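Local coordinates for YkuI protein (Bacillus subtilis, PDB 2BAS) that binds the second messenger cyclic di-GMP and probably acts as a phosphodiesterase that hydrolyses it, at residues A[301-306]-A[403-408]; A[323-328]-A[415-420]; A[243-248]-A[283-288]; A[349-354]-A[395-400]. All blocks are in the same frame, centred on the assembly; numbering follows the deposited sequence.

Overall arrangement
Helix 271-311 runs from the EAL domain into the C-terminal domain, and it carries both interaction 3 and interaction 1, whose centres lie about 28 Å apart. Interaction 3 closes first along the chain and packs the helix against helix 238-246 of the EAL domain. The other three belong to the C-terminal antiparallel sheet. Interactions 1 and 2, centres about 9 Å apart, set helices 271-311 and 318-328 against the neighbouring strands 401-409 and 413-419; their segments alternate along the chain. Interaction 4 falls between the segments of both, its centre about 12 Å from that of interaction 2, and joins strand 349-353 to a hairpin loop. The long helix thus physically connects the two domains.

Interaction 1 of 4, residues A[301-306]-A[403-408]; sequences KRVHQA and RTFSYP
V303 and Y407 form the close-packed part of this contact. The methyl CG1 of V303 lies over one face of the tyrosine ring, 4.2 Å from its centroid and somewhat displaced toward the rim, which makes a CH-pi contact. With chi1 at 169°, CG1 stands anti to the backbone N, and this carries it onto the aromatic face as the two side chains run alongside each other in opposite senses. A short branched valine fits between the two aromatic side chains: CG1 takes the face of Y407 while CB of V303 lies 4.4 Å from F405 CE2. F405 also meets the ring of F299, one turn before V303 on the helix. Helix 271-311 here covers the antiparallel sheet of the C-terminal domain, a helix-on-sheet layer in which the axis of 301-306 passes that of strand segment 403-408 at 10.2 Å and 48°. Toward solvent, at the partly exposed H304, the packing gives way to a single polar link. The hydroxyl OH of Y407 lies 2.7 Å from ND1 of H304, and either group could donate the hydrogen. OH meets the imidazole at its edge, and ND1 in turn lies in the plane of the tyrosine ring; the bond is bent (143°). A phenylalanine in place of Y407 would probably leave ND1 of H304 without this mate and its imidazole freer to turn.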
loop_
_atom_site.group_PDB
_atom_site.type_symbol
_atom_site.label_atom_id
_atom_site.label_comp_id
_atom_site.label_asym_id
_atom_site.label_seq_id
_atom_site.Cartn_x
_atom_site.Cartn_y
_atom_site.Cartn_z
ATOM N N LYS A 301 -0.208 21.713 24.309
ATOM C CA LYS A 301 -0.171 22.656 25.430
ATOM C C LYS A 301 -0.713 22.004 26.698
ATOM O O LYS A 301 -0.133 22.169 27.778
ATOM C CB LYS A 301 -0.924 23.956 25.123
ATOM C CG LYS A 301 -0.476 24.648 23.852
ATOM C CD LYS A 301 -0.680 26.166 23.916
ATOM C CE LYS A 301 -0.932 26.768 22.527
ATOM N NZ LYS A 301 -0.076 26.184 21.448
ATOM N N ARG A 302 -1.804 21.249 26.552
ATOM C CA ARG A 302 -2.416 20.554 27.681
ATOM C C ARG A 302 -1.423 19.577 28.314
ATOM O O ARG A 302 -1.210 19.595 29.533
ATOM C CB ARG A 302 -3.716 19.850 27.267
ATOM C CG ARG A 302 -4.406 19.078 28.375
ATOM C CD ARG A 302 -5.237 19.987 29.249
ATOM N NE ARG A 302 -5.647 19.349 30.501
ATOM C CZ ARG A 302 -4.937 19.375 31.633
ATOM N NH1 ARG A 302 -3.757 19.998 31.683
ATOM N NH2 ARG A 302 -5.404 18.770 32.717
ATOM N N VAL A 303 -0.791 18.759 27.481
ATOM C CA VAL A 303 0.182 17.775 27.946
ATOM C C VAL A 303 1.435 18.423 28.551
ATOM O O VAL A 303 1.932 17.960 29.575
ATOM C CB VAL A 303 0.517 16.761 26.826
ATOM C CG1 VAL A 303 1.725 15.874 27.186
ATOM C CG2 VAL A 303 -0.734 15.905 26.506
ATOM N N HIS A 304 1.927 19.499 27.942
ATOM C CA HIS A 304 3.089 20.215 28.459
ATOM C C HIS A 304 2.829 20.750 29.888
ATOM O O HIS A 304 3.692 20.627 30.769
ATOM C CB HIS A 304 3.480 21.341 27.493
ATOM C CG HIS A 304 4.776 22.011 27.823
ATOM N ND1 HIS A 304 6.002 21.413 27.607
ATOM C CD2 HIS A 304 5.040 23.231 28.347
ATOM C CE1 HIS A 304 6.963 22.236 27.989
ATOM N NE2 HIS A 304 6.408 23.348 28.437
ATOM N N GLN A 305 1.650 21.334 30.120
ATOM C CA GLN A 305 1.269 21.766 31.470
ATOM C C GLN A 305 1.277 20.593 32.437
ATOM O O GLN A 305 1.906 20.660 33.484
ATOM C CB GLN A 305 -0.125 22.354 31.489
ATOM C CG GLN A 305 -0.248 23.718 30.910
ATOM C CD GLN A 305 -1.649 24.264 31.084
ATOM O OE1 GLN A 305 -1.847 25.293 31.734
ATOM N NE2 GLN A 305 -2.639 23.560 30.520
ATOM N N ALA A 306 0.586 19.517 32.065
ATOM C CA ALA A 306 0.473 18.326 32.903
ATOM C C ALA A 306 1.830 17.714 33.298
ATOM O O ALA A 306 2.119 17.577 34.491
ATOM C CB ALA A 306 -0.421 17.304 32.244
ATOM N N ARG A 403 -5.615 7.424 17.554
ATOM C CA ARG A 403 -4.460 8.264 17.247
ATOM C C ARG A 403 -3.572 8.244 18.480
ATOM O O ARG A 403 -4.078 8.174 19.599
ATOM C CB ARG A 403 -4.881 9.697 16.915
ATOM C CG ARG A 403 -5.304 9.929 15.454
ATOM C CD ARG A 403 -5.729 11.396 15.216
ATOM N NE ARG A 403 -5.327 11.900 13.898
ATOM C CZ ARG A 403 -6.169 12.236 12.930
ATOM N NH1 ARG A 403 -7.464 12.122 13.110
ATOM N NH2 ARG A 403 -5.719 12.694 11.777
ATOM N N THR A 404 -2.263 8.272 18.267
ATOM C CA THR A 404 -1.255 8.296 19.333
ATOM C C THR A 404 -0.627 9.676 19.321
ATOM O O THR A 404 -0.347 10.211 18.247
ATOM C CB THR A 404 -0.111 7.280 19.065
ATOM O OG1 THR A 404 -0.622 5.942 19.045
ATOM C CG2 THR A 404 1.026 7.384 20.132
ATOM N N PHE A 405 -0.399 10.243 20.506
ATOM C CA PHE A 405 0.301 11.518 20.644
ATOM C C PHE A 405 1.697 11.322 21.259
ATOM O O PHE A 405 1.802 10.772 22.353
ATOM C CB PHE A 405 -0.510 12.497 21.485
ATOM C CG PHE A 405 0.123 13.841 21.596
ATOM C CD1 PHE A 405 -0.092 14.807 20.613
ATOM C CD2 PHE A 405 0.971 14.140 22.661
ATOM C CE1 PHE A 405 0.508 16.054 20.701
ATOM C CE2 PHE A 405 1.580 15.398 22.752
ATOM C CZ PHE A 405 1.352 16.349 21.772
ATOM N N SER A 406 2.734 11.784 20.550
ATOM C CA SER A 406 4.154 11.637 20.934
ATOM C C SER A 406 4.730 12.919 21.502
ATOM O O SER A 406 4.679 13.954 20.850
ATOM C CB SER A 406 5.007 11.317 19.709
ATOM O OG SER A 406 4.532 10.174 19.062
ATOM N N TYR A 407 5.334 12.829 22.679
ATOM C CA TYR A 407 5.841 13.994 23.378
ATOM C C TYR A 407 7.292 13.779 23.818
ATOM O O TYR A 407 7.600 12.749 24.414
ATOM C CB TYR A 407 4.949 14.279 24.584
ATOM C CG TYR A 407 5.378 15.463 25.402
ATOM C CD1 TYR A 407 4.907 16.738 25.110
ATOM C CD2 TYR A 407 6.251 15.318 26.477
ATOM C CE1 TYR A 407 5.295 17.834 25.859
ATOM C CE2 TYR A 407 6.644 16.426 27.249
ATOM C CZ TYR A 407 6.165 17.669 26.927
ATOM O OH TYR A 407 6.541 18.768 27.665
ATOM N N PRO A 408 8.193 14.731 23.495
ATOM C CA PRO A 408 9.575 14.640 23.966
ATOM C C PRO A 408 9.761 15.216 25.374
ATOM O O PRO A 408 9.350 16.342 25.646
ATOM C CB PRO A 408 10.359 15.472 22.935
ATOM C CG PRO A 408 9.381 16.447 22.385
ATOM C CD PRO A 408 7.979 15.919 22.646
#

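Interaction 2 of 4, residues A[323-328]-A[415-420]; sequences KKLAEE and LFIDLP
Two leucines join helix 318-328 to the antiparallel sheet of the C-terminal domain: L325 on the helix and L415 on strand 413-419 reach toward each other, tip to tip. The methyl CD2 of L325 stands before both branches of its partner, at 3.8 Å from L415 CD1 and at nearly the same distance from L415 CD2. Each side chain holds CG anti to its own backbone N (chi1 -172° for L325, 175° for L415), which extends the two across the gap between helix and strand. Two residues further along the strand, on the same side of it, I417 adds a looser apolar approach: its CD1 is 4.5 Å from L325 CD2. Branched aliphatic residues suit this spot, since it is buried and no polar group takes part. L325 also rests on A306, while I417 touches V303, both of helix 271-311, so the two helices share this face. Helices laid over one side of an antiparallel sheet in this way are consistent with a PAS-like sensor fold.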
loop_
_atom_site.group_PDB
_atom_site.type_symbol
_atom_site.label_atom_id
_atom_site.label_comp_id
_atom_site.label_asym_id
_atom_site.label_seq_id
_atom_site.Cartn_x
_atom_site.Cartn_y
_atom_site.Cartn_z
ATOM N N LYS A 323 0.999 6.974 35.989
ATOM C CA LYS A 323 -0.246 6.647 36.670
ATOM C C LYS A 323 -0.961 7.938 37.031
ATOM O O LYS A 323 -2.190 8.035 36.927
ATOM C CB LYS A 323 0.018 5.830 37.938
ATOM C CG LYS A 323 0.671 4.473 37.713
ATOM C CD LYS A 323 0.956 3.826 39.045
ATOM C CE LYS A 323 1.830 2.602 38.888
ATOM N NZ LYS A 323 2.274 2.109 40.234
ATOM N N LYS A 324 -0.172 8.925 37.450
ATOM C CA LYS A 324 -0.681 10.242 37.792
ATOM C C LYS A 324 -1.038 11.005 36.520
ATOM O O LYS A 324 -2.061 11.672 36.468
ATOM C CB LYS A 324 0.335 11.027 38.623
ATOM C CG LYS A 324 0.630 10.455 40.011
ATOM C CD LYS A 324 1.544 11.409 40.788
ATOM C CE LYS A 324 2.045 10.834 42.118
ATOM N NZ LYS A 324 3.093 9.786 41.942
ATOM N N LEU A 325 -0.204 10.909 35.487
ATOM C CA LEU A 325 -0.550 11.556 34.223
ATOM C C LEU A 325 -1.893 11.029 33.690
ATOM O O LEU A 325 -2.758 11.819 33.299
ATOM C CB LEU A 325 0.563 11.404 33.181
ATOM C CG LEU A 325 0.371 12.212 31.886
ATOM C CD1 LEU A 325 0.339 13.720 32.158
ATOM C CD2 LEU A 325 1.441 11.869 30.844
ATOM N N ALA A 326 -2.061 9.706 33.724
ATOM C CA ALA A 326 -3.278 9.044 33.247
ATOM C C ALA A 326 -4.528 9.656 33.843
ATOM O O ALA A 326 -5.486 9.933 33.123
ATOM C CB ALA A 326 -3.242 7.549 33.546
ATOM N N GLU A 327 -4.511 9.854 35.156
ATOM C CA GLU A 327 -5.631 10.446 35.873
ATOM C C GLU A 327 -5.862 11.905 35.504
ATOM O O GLU A 327 -7.005 12.348 35.409
ATOM C CB GLU A 327 -5.450 10.285 37.387
ATOM C CG GLU A 327 -5.582 8.836 37.883
ATOM C CD GLU A 327 -7.013 8.276 37.799
ATOM O OE1 GLU A 327 -7.902 8.892 37.156
ATOM O OE2 GLU A 327 -7.248 7.198 38.381
ATOM N N GLU A 328 -4.779 12.646 35.291
ATOM C CA GLU A 328 -4.866 14.036 34.850
ATOM C C GLU A 328 -5.453 14.121 33.435
ATOM O O GLU A 328 -6.234 15.024 33.133
ATOM C CB GLU A 328 -3.484 14.693 34.893
ATOM C CG GLU A 328 -3.481 16.184 34.578
ATOM C CD GLU A 328 -4.251 17.000 35.596
ATOM O OE1 GLU A 328 -5.176 17.724 35.182
ATOM O OE2 GLU A 328 -3.945 16.908 36.809
ATOM N N LEU A 415 7.305 9.989 25.516
ATOM C CA LEU A 415 6.031 9.717 26.117
ATOM C C LEU A 415 5.026 9.441 25.006
ATOM O O LEU A 415 4.993 10.141 23.981
ATOM C CB LEU A 415 5.619 10.931 26.943
ATOM C CG LEU A 415 4.253 11.032 27.624
ATOM C CD1 LEU A 415 4.143 10.082 28.819
ATOM C CD2 LEU A 415 4.049 12.490 28.060
ATOM N N PHE A 416 4.213 8.407 25.212
ATOM C CA PHE A 416 3.219 8.049 24.229
ATOM C C PHE A 416 1.864 7.976 24.901
ATOM O O PHE A 416 1.709 7.342 25.960
ATOM C CB PHE A 416 3.608 6.748 23.546
ATOM C CG PHE A 416 4.936 6.818 22.862
ATOM C CD1 PHE A 416 6.108 6.508 23.554
ATOM C CD2 PHE A 416 5.025 7.234 21.543
ATOM C CE1 PHE A 416 7.341 6.603 22.945
ATOM C CE2 PHE A 416 6.244 7.327 20.920
ATOM C CZ PHE A 416 7.406 7.009 21.612
ATOM N N ILE A 417 0.906 8.689 24.313
ATOM C CA ILE A 417 -0.460 8.751 24.810
ATOM C C ILE A 417 -1.403 8.346 23.684
ATOM O O ILE A 417 -1.501 9.048 22.681
ATOM C CB ILE A 417 -0.816 10.164 25.250
ATOM C CG1 ILE A 417 0.147 10.657 26.336
ATOM C CG2 ILE A 417 -2.233 10.210 25.726
ATOM C CD1 ILE A 417 0.060 12.159 26.591
ATOM N N ASP A 418 -2.079 7.212 23.842
ATOM C CA ASP A 418 -3.033 6.727 22.835
ATOM C C ASP A 418 -4.400 7.314 23.125
ATOM O O ASP A 418 -4.841 7.301 24.269
ATOM C CB ASP A 418 -3.091 5.191 22.833
ATOM C CG ASP A 418 -1.774 4.544 22.369
ATOM O OD1 ASP A 418 -0.941 5.235 21.725
ATOM O OD2 ASP A 418 -1.574 3.336 22.649
ATOM N N LEU A 419 -5.074 7.835 22.107
ATOM C CA LEU A 419 -6.401 8.436 22.322
ATOM C C LEU A 419 -7.507 7.483 21.860
ATOM O O LEU A 419 -7.408 6.893 20.786
ATOM C CB LEU A 419 -6.547 9.786 21.596
ATOM C CG LEU A 419 -5.433 10.826 21.453
ATOM C CD1 LEU A 419 -6.067 12.187 21.294
ATOM C CD2 LEU A 419 -4.470 10.867 22.609
ATOM N N PRO A 420 -8.578 7.341 22.661
ATOM C CA PRO A 420 -9.632 6.406 22.279
ATOM C C PRO A 420 -10.469 6.976 21.153
ATOM O O PRO A 420 -10.478 8.189 20.960
ATOM C CB PRO A 420 -10.465 6.284 23.557
ATOM C CG PRO A 420 -10.279 7.583 24.270
ATOM C CD PRO A 420 -8.882 8.047 23.923
#

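Interaction 3 of 4, residues A[243-248]-A[283-288]; sequences YAWRNG and THEKKK
The ionic part joins R246, in the last turn of helix 238-246, to E285 of helix 271-311. R246 NE lies 3.6 Å from E285 OE2, a long salt bridge in which the guanidinium and carboxylate planes stand 76° apart, not flat against each other. K288 NZ is also modelled close to R246 NH2, a two-donor approach that is doubtful in detail; the carboxylate of E285 lies near and probably eases it. A leucine in place of R246 would probably leave the E285 carboxylate without its cross-helix counter-charge. Apolar contact comes from W245, whose ring edge meets E285 in the ring plane, with CZ3 at 3.7 Å from CG; the chi1 of W245, 178°, carries the indole out toward helix 271-311. Hydrogen bonding works within the first segment: N247 ND2 donates to Y243 O at 2.8 Å just where the helix ends. L375 of the second subunit packs on E285, and S369 of that subunit on W245. This is a helix-helix junction between the EAL domain and the long helix leading to the C-terminal domain.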
loop_
_atom_site.group_PDB
_atom_site.type_symbol
_atom_site.label_atom_id
_atom_site.label_comp_id
_atom_site.label_asym_id
_atom_site.label_seq_id
_atom_site.Cartn_x
_atom_site.Cartn_y
_atom_site.Cartn_z
ATOM N N TYR A 243 -13.127 12.513 -4.548
ATOM C CA TYR A 243 -12.283 11.436 -4.069
ATOM C C TYR A 243 -10.998 11.290 -4.883
ATOM O O TYR A 243 -9.908 11.216 -4.307
ATOM C CB TYR A 243 -13.042 10.114 -4.010
ATOM C CG TYR A 243 -12.190 9.008 -3.462
ATOM C CD1 TYR A 243 -12.145 8.758 -2.096
ATOM C CD2 TYR A 243 -11.392 8.227 -4.313
ATOM C CE1 TYR A 243 -11.333 7.745 -1.581
ATOM C CE2 TYR A 243 -10.577 7.215 -3.813
ATOM C CZ TYR A 243 -10.554 6.981 -2.444
ATOM O OH TYR A 243 -9.755 5.980 -1.940
ATOM N N ALA A 244 -11.132 11.248 -6.209
ATOM C CA ALA A 244 -9.992 11.065 -7.112
ATOM C C ALA A 244 -8.936 12.138 -6.900
ATOM O O ALA A 244 -7.740 11.858 -6.772
ATOM C CB ALA A 244 -10.463 11.080 -8.556
ATOM N N TRP A 245 -9.403 13.379 -6.845
ATOM C CA TRP A 245 -8.527 14.508 -6.681
ATOM C C TRP A 245 -7.763 14.487 -5.353
ATOM O O TRP A 245 -6.577 14.815 -5.323
ATOM C CB TRP A 245 -9.328 15.787 -6.830
ATOM C CG TRP A 245 -8.513 16.982 -6.621
ATOM C CD1 TRP A 245 -7.814 17.668 -7.565
ATOM C CD2 TRP A 245 -8.270 17.637 -5.372
ATOM N NE1 TRP A 245 -7.159 18.723 -6.981
ATOM C CE2 TRP A 245 -7.419 18.726 -5.635
ATOM C CE3 TRP A 245 -8.692 17.407 -4.056
ATOM C CZ2 TRP A 245 -6.990 19.594 -4.642
ATOM C CZ3 TRP A 245 -8.264 18.271 -3.060
ATOM C CH2 TRP A 245 -7.420 19.355 -3.359
ATOM N N ARG A 246 -8.420 14.110 -4.257
ATOM C CA ARG A 246 -7.740 14.114 -2.953
ATOM C C ARG A 246 -6.827 12.892 -2.809
ATOM O O ARG A 246 -5.962 12.855 -1.942
ATOM C CB ARG A 246 -8.748 14.222 -1.794
ATOM C CG ARG A 246 -8.973 12.940 -1.025
ATOM C CD ARG A 246 -10.430 12.708 -0.693
ATOM N NE ARG A 246 -10.906 13.464 0.458
ATOM C CZ ARG A 246 -12.129 13.335 0.968
ATOM N NH1 ARG A 246 -12.985 12.480 0.413
ATOM N NH2 ARG A 246 -12.501 14.061 2.024
ATOM N N ASN A 247 -7.013 11.909 -3.689
ATOM C CA ASN A 247 -6.254 10.665 -3.635
ATOM C C ASN A 247 -5.250 10.448 -4.759
ATOM O O ASN A 247 -5.162 9.354 -5.311
ATOM C CB ASN A 247 -7.212 9.477 -3.525
ATOM C CG ASN A 247 -7.815 9.362 -2.139
ATOM O OD1 ASN A 247 -7.170 8.888 -1.212
ATOM N ND2 ASN A 247 -9.050 9.812 -1.991
ATOM N N GLY A 248 -4.495 11.491 -5.091
ATOM C CA GLY A 248 -3.428 11.398 -6.089
ATOM C C GLY A 248 -3.816 11.209 -7.544
ATOM O O GLY A 248 -2.954 10.926 -8.373
ATOM N N THR A 283 -9.839 24.551 -0.878
ATOM C CA THR A 283 -10.290 25.289 0.313
ATOM C C THR A 283 -10.883 24.382 1.396
ATOM O O THR A 283 -10.706 24.635 2.587
ATOM C CB THR A 283 -11.298 26.400 -0.048
ATOM O OG1 THR A 283 -12.307 25.861 -0.907
ATOM C CG2 THR A 283 -10.601 27.541 -0.778
ATOM N N HIS A 284 -11.576 23.322 0.979
ATOM C CA HIS A 284 -12.122 22.356 1.929
ATOM C C HIS A 284 -11.002 21.532 2.562
ATOM O O HIS A 284 -11.097 21.164 3.736
ATOM C CB HIS A 284 -13.181 21.456 1.282
ATOM C CG HIS A 284 -13.791 20.463 2.229
ATOM N ND1 HIS A 284 -14.636 20.831 3.255
ATOM C CD2 HIS A 284 -13.677 19.115 2.304
ATOM C CE1 HIS A 284 -15.016 19.753 3.919
ATOM N NE2 HIS A 284 -14.449 18.699 3.361
ATOM N N GLU A 285 -9.947 21.260 1.789
ATOM C CA GLU A 285 -8.791 20.512 2.297
ATOM C C GLU A 285 -7.877 21.357 3.173
ATOM O O GLU A 285 -7.337 20.850 4.175
ATOM C CB GLU A 285 -7.982 19.866 1.177
ATOM C CG GLU A 285 -8.637 18.636 0.572
ATOM C CD GLU A 285 -8.845 17.490 1.559
ATOM O OE1 GLU A 285 -8.002 17.297 2.478
ATOM O OE2 GLU A 285 -9.858 16.770 1.384
ATOM N N LYS A 286 -7.701 22.629 2.789
ATOM C CA LYS A 286 -6.925 23.577 3.583
ATOM C C LYS A 286 -7.532 23.602 4.979
ATOM O O LYS A 286 -6.836 23.357 5.969
ATOM C CB LYS A 286 -6.949 24.989 2.979
ATOM C CG LYS A 286 -6.351 25.140 1.571
ATOM C CD LYS A 286 -4.828 25.039 1.546
ATOM C CE LYS A 286 -4.161 26.382 1.742
ATOM N NZ LYS A 286 -4.570 27.341 0.694
ATOM N N LYS A 287 -8.842 23.862 5.025
ATOM C CA LYS A 287 -9.627 23.948 6.259
ATOM C C LYS A 287 -9.538 22.659 7.066
ATOM O O LYS A 287 -9.445 22.697 8.290
ATOM C CB LYS A 287 -11.092 24.277 5.937
ATOM C CG LYS A 287 -11.997 24.519 7.152
ATOM C CD LYS A 287 -13.373 25.083 6.770
ATOM C CE LYS A 287 -14.253 24.060 6.040
ATOM N NZ LYS A 287 -15.503 24.657 5.467
ATOM N N LYS A 288 -9.549 21.527 6.371
ATOM C CA LYS A 288 -9.468 20.223 7.005
ATOM C C LYS A 288 -8.089 19.971 7.616
ATOM O O LYS A 288 -7.991 19.411 8.702
ATOM C CB LYS A 288 -9.817 19.139 5.986
ATOM C CG LYS A 288 -10.049 17.759 6.566
ATOM C CD LYS A 288 -10.726 16.878 5.527
ATOM C CE LYS A 288 -10.906 15.455 6.017
ATOM N NZ LYS A 288 -11.646 14.680 4.979
#

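Interaction 4 of 4, residues A[349-354]-A[395-400]; sequences NVFKQD and DLETGE
The phenyl ring of F351 meets the loop 395-400 at its rim: T398 CG2 lies near the ring plane, 4.2 Å from CZ. E397 OE1 comes to 4.3 Å from F351 CE1 at a slant. E397 OE1 has R335 as its stronger partner, in a salt bridge, while E397 OE2 hydrogen-bonds to the hydroxyl of Y363; the carboxylate is therefore held by polar groups and merely passes beside the ring. F351 has CG anti to the backbone N (chi1 178°), reaching out from strand 349-353 toward the loop. That loop connects strands 388-394 and 401-409 of the antiparallel sheet and contains an Asx motif at D395. D395 OD1 accepts from T398 N at 2.7 Å in a nearly straight bond, 173° at the hydrogen, and the same oxygen takes T398 OG1 at 3.0 Å from above the carboxylate plane. Aspartate suits the first position because its short chain can fold back onto this backbone. Threonine suits the other: its hydroxyl turns to D395, leaving the methyl for F351. G399 N bonds to D395 O at 2.9 Å, and with phi at 86° any side chain at G399 would collide with the carbonyl O before it, so glycine is needed. R335 also pairs with D395 OD2, so one arginine of strand 335-340 serves both D395 and E397.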
loop_
_atom_site.group_PDB
_atom_site.type_symbol
_atom_site.label_atom_id
_atom_site.label_comp_id
_atom_site.label_asym_id
_atom_site.label_seq_id
_atom_site.Cartn_x
_atom_site.Cartn_y
_atom_site.Cartn_z
ATOM N N ASN A 349 2.774 -0.356 31.220
ATOM C CA ASN A 349 1.702 0.441 30.640
ATOM C C ASN A 349 0.710 0.812 31.719
ATOM O O ASN A 349 0.552 0.068 32.697
ATOM C CB ASN A 349 0.921 -0.357 29.587
ATOM C CG ASN A 349 1.591 -0.383 28.235
ATOM O OD1 ASN A 349 2.602 0.272 28.008
ATOM N ND2 ASN A 349 1.026 -1.152 27.324
ATOM N N VAL A 350 0.052 1.961 31.554
ATOM C CA VAL A 350 -1.186 2.219 32.290
ATOM C C VAL A 350 -2.265 2.173 31.224
ATOM O O VAL A 350 -2.061 2.680 30.114
ATOM C CB VAL A 350 -1.194 3.515 33.170
ATOM C CG1 VAL A 350 -0.072 3.453 34.192
ATOM C CG2 VAL A 350 -1.083 4.790 32.350
ATOM N N PHE A 351 -3.379 1.523 31.546
ATOM C CA PHE A 351 -4.380 1.181 30.547
ATOM C C PHE A 351 -5.761 1.400 31.125
ATOM O O PHE A 351 -6.032 1.009 32.260
ATOM C CB PHE A 351 -4.170 -0.281 30.120
ATOM C CG PHE A 351 -5.159 -0.790 29.112
ATOM C CD1 PHE A 351 -4.995 -0.525 27.758
ATOM C CD2 PHE A 351 -6.237 -1.573 29.511
ATOM C CE1 PHE A 351 -5.899 -1.014 26.807
ATOM C CE2 PHE A 351 -7.154 -2.065 28.568
ATOM C CZ PHE A 351 -6.978 -1.784 27.209
ATOM N N LYS A 352 -6.620 2.060 30.353
ATOM C CA LYS A 352 -7.988 2.348 30.781
ATOM C C LYS A 352 -8.967 1.329 30.198
ATOM O O LYS A 352 -9.273 1.348 28.998
ATOM C CB LYS A 352 -8.386 3.780 30.409
ATOM C CG LYS A 352 -9.713 4.230 30.986
ATOM C CD LYS A 352 -9.986 5.712 30.751
ATOM C CE LYS A 352 -11.127 6.162 31.658
ATOM N NZ LYS A 352 -11.668 7.520 31.357
ATOM N N GLN A 353 -9.444 0.439 31.064
ATOM C CA GLN A 353 -10.340 -0.633 30.676
ATOM C C GLN A 353 -11.644 -0.461 31.430
ATOM O O GLN A 353 -11.676 -0.534 32.663
ATOM C CB GLN A 353 -9.698 -1.980 31.015
ATOM C CG GLN A 353 -10.609 -3.197 30.884
ATOM C CD GLN A 353 -10.149 -4.353 31.764
ATOM O OE1 GLN A 353 -10.806 -4.681 32.752
ATOM N NE2 GLN A 353 -9.007 -4.958 31.427
ATOM N N ASP A 354 -12.721 -0.223 30.686
ATOM C CA ASP A 354 -14.047 -0.015 31.274
ATOM C C ASP A 354 -14.070 1.108 32.323
ATOM O O ASP A 354 -14.641 0.945 33.395
ATOM C CB ASP A 354 -14.612 -1.329 31.850
ATOM C CG ASP A 354 -15.384 -2.152 30.817
ATOM O OD1 ASP A 354 -14.965 -2.230 29.643
ATOM O OD2 ASP A 354 -16.427 -2.731 31.187
ATOM N N ASP A 395 -5.829 0.188 16.568
ATOM C CA ASP A 395 -5.140 -0.338 17.760
ATOM C C ASP A 395 -5.201 -1.861 17.776
ATOM O O ASP A 395 -6.288 -2.433 17.733
ATOM C CB ASP A 395 -5.764 0.206 19.040
ATOM C CG ASP A 395 -5.065 -0.295 20.288
ATOM O OD1 ASP A 395 -5.615 -1.208 20.920
ATOM O OD2 ASP A 395 -3.969 0.202 20.632
ATOM N N LEU A 396 -4.045 -2.518 17.849
ATOM C CA LEU A 396 -4.004 -3.991 17.767
ATOM C C LEU A 396 -4.722 -4.733 18.883
ATOM O O LEU A 396 -5.288 -5.804 18.648
ATOM C CB LEU A 396 -2.580 -4.519 17.601
ATOM C CG LEU A 396 -2.137 -4.796 16.159
ATOM C CD1 LEU A 396 -0.750 -5.429 16.151
ATOM C CD2 LEU A 396 -3.126 -5.702 15.417
ATOM N N GLU A 397 -4.722 -4.157 20.082
ATOM C CA GLU A 397 -5.377 -4.797 21.219
ATOM C C GLU A 397 -6.875 -4.537 21.242
ATOM O O GLU A 397 -7.659 -5.483 21.265
ATOM C CB GLU A 397 -4.722 -4.397 22.551
ATOM C CG GLU A 397 -3.279 -4.896 22.686
ATOM C CD GLU A 397 -2.544 -4.374 23.931
ATOM O OE1 GLU A 397 -3.087 -3.501 24.654
ATOM O OE2 GLU A 397 -1.408 -4.851 24.182
ATOM N N THR A 398 -7.276 -3.268 21.220
ATOM C CA THR A 398 -8.692 -2.914 21.374
ATOM C C THR A 398 -9.534 -3.124 20.115
ATOM O O THR A 398 -10.714 -3.487 20.207
ATOM C CB THR A 398 -8.905 -1.486 21.941
ATOM O OG1 THR A 398 -8.531 -0.506 20.969
ATOM C CG2 THR A 398 -8.092 -1.279 23.211
ATOM N N GLY A 399 -8.930 -2.912 18.950
ATOM C CA GLY A 399 -9.606 -3.123 17.677
ATOM C C GLY A 399 -10.406 -1.925 17.188
ATOM O O GLY A 399 -11.403 -2.077 16.480
ATOM N N GLU A 400 -9.981 -0.729 17.573
ATOM C CA GLU A 400 -10.653 0.478 17.103
ATOM C C GLU A 400 -9.649 1.471 16.553
ATOM O O GLU A 400 -8.469 1.413 16.883
ATOM C CB GLU A 400 -11.521 1.114 18.201
ATOM C CG GLU A 400 -10.777 1.496 19.470
ATOM C CD GLU A 400 -11.646 2.271 20.467
ATOM O OE1 GLU A 400 -11.120 3.239 21.062
ATOM O OE2 GLU A 400 -12.840 1.919 20.661
#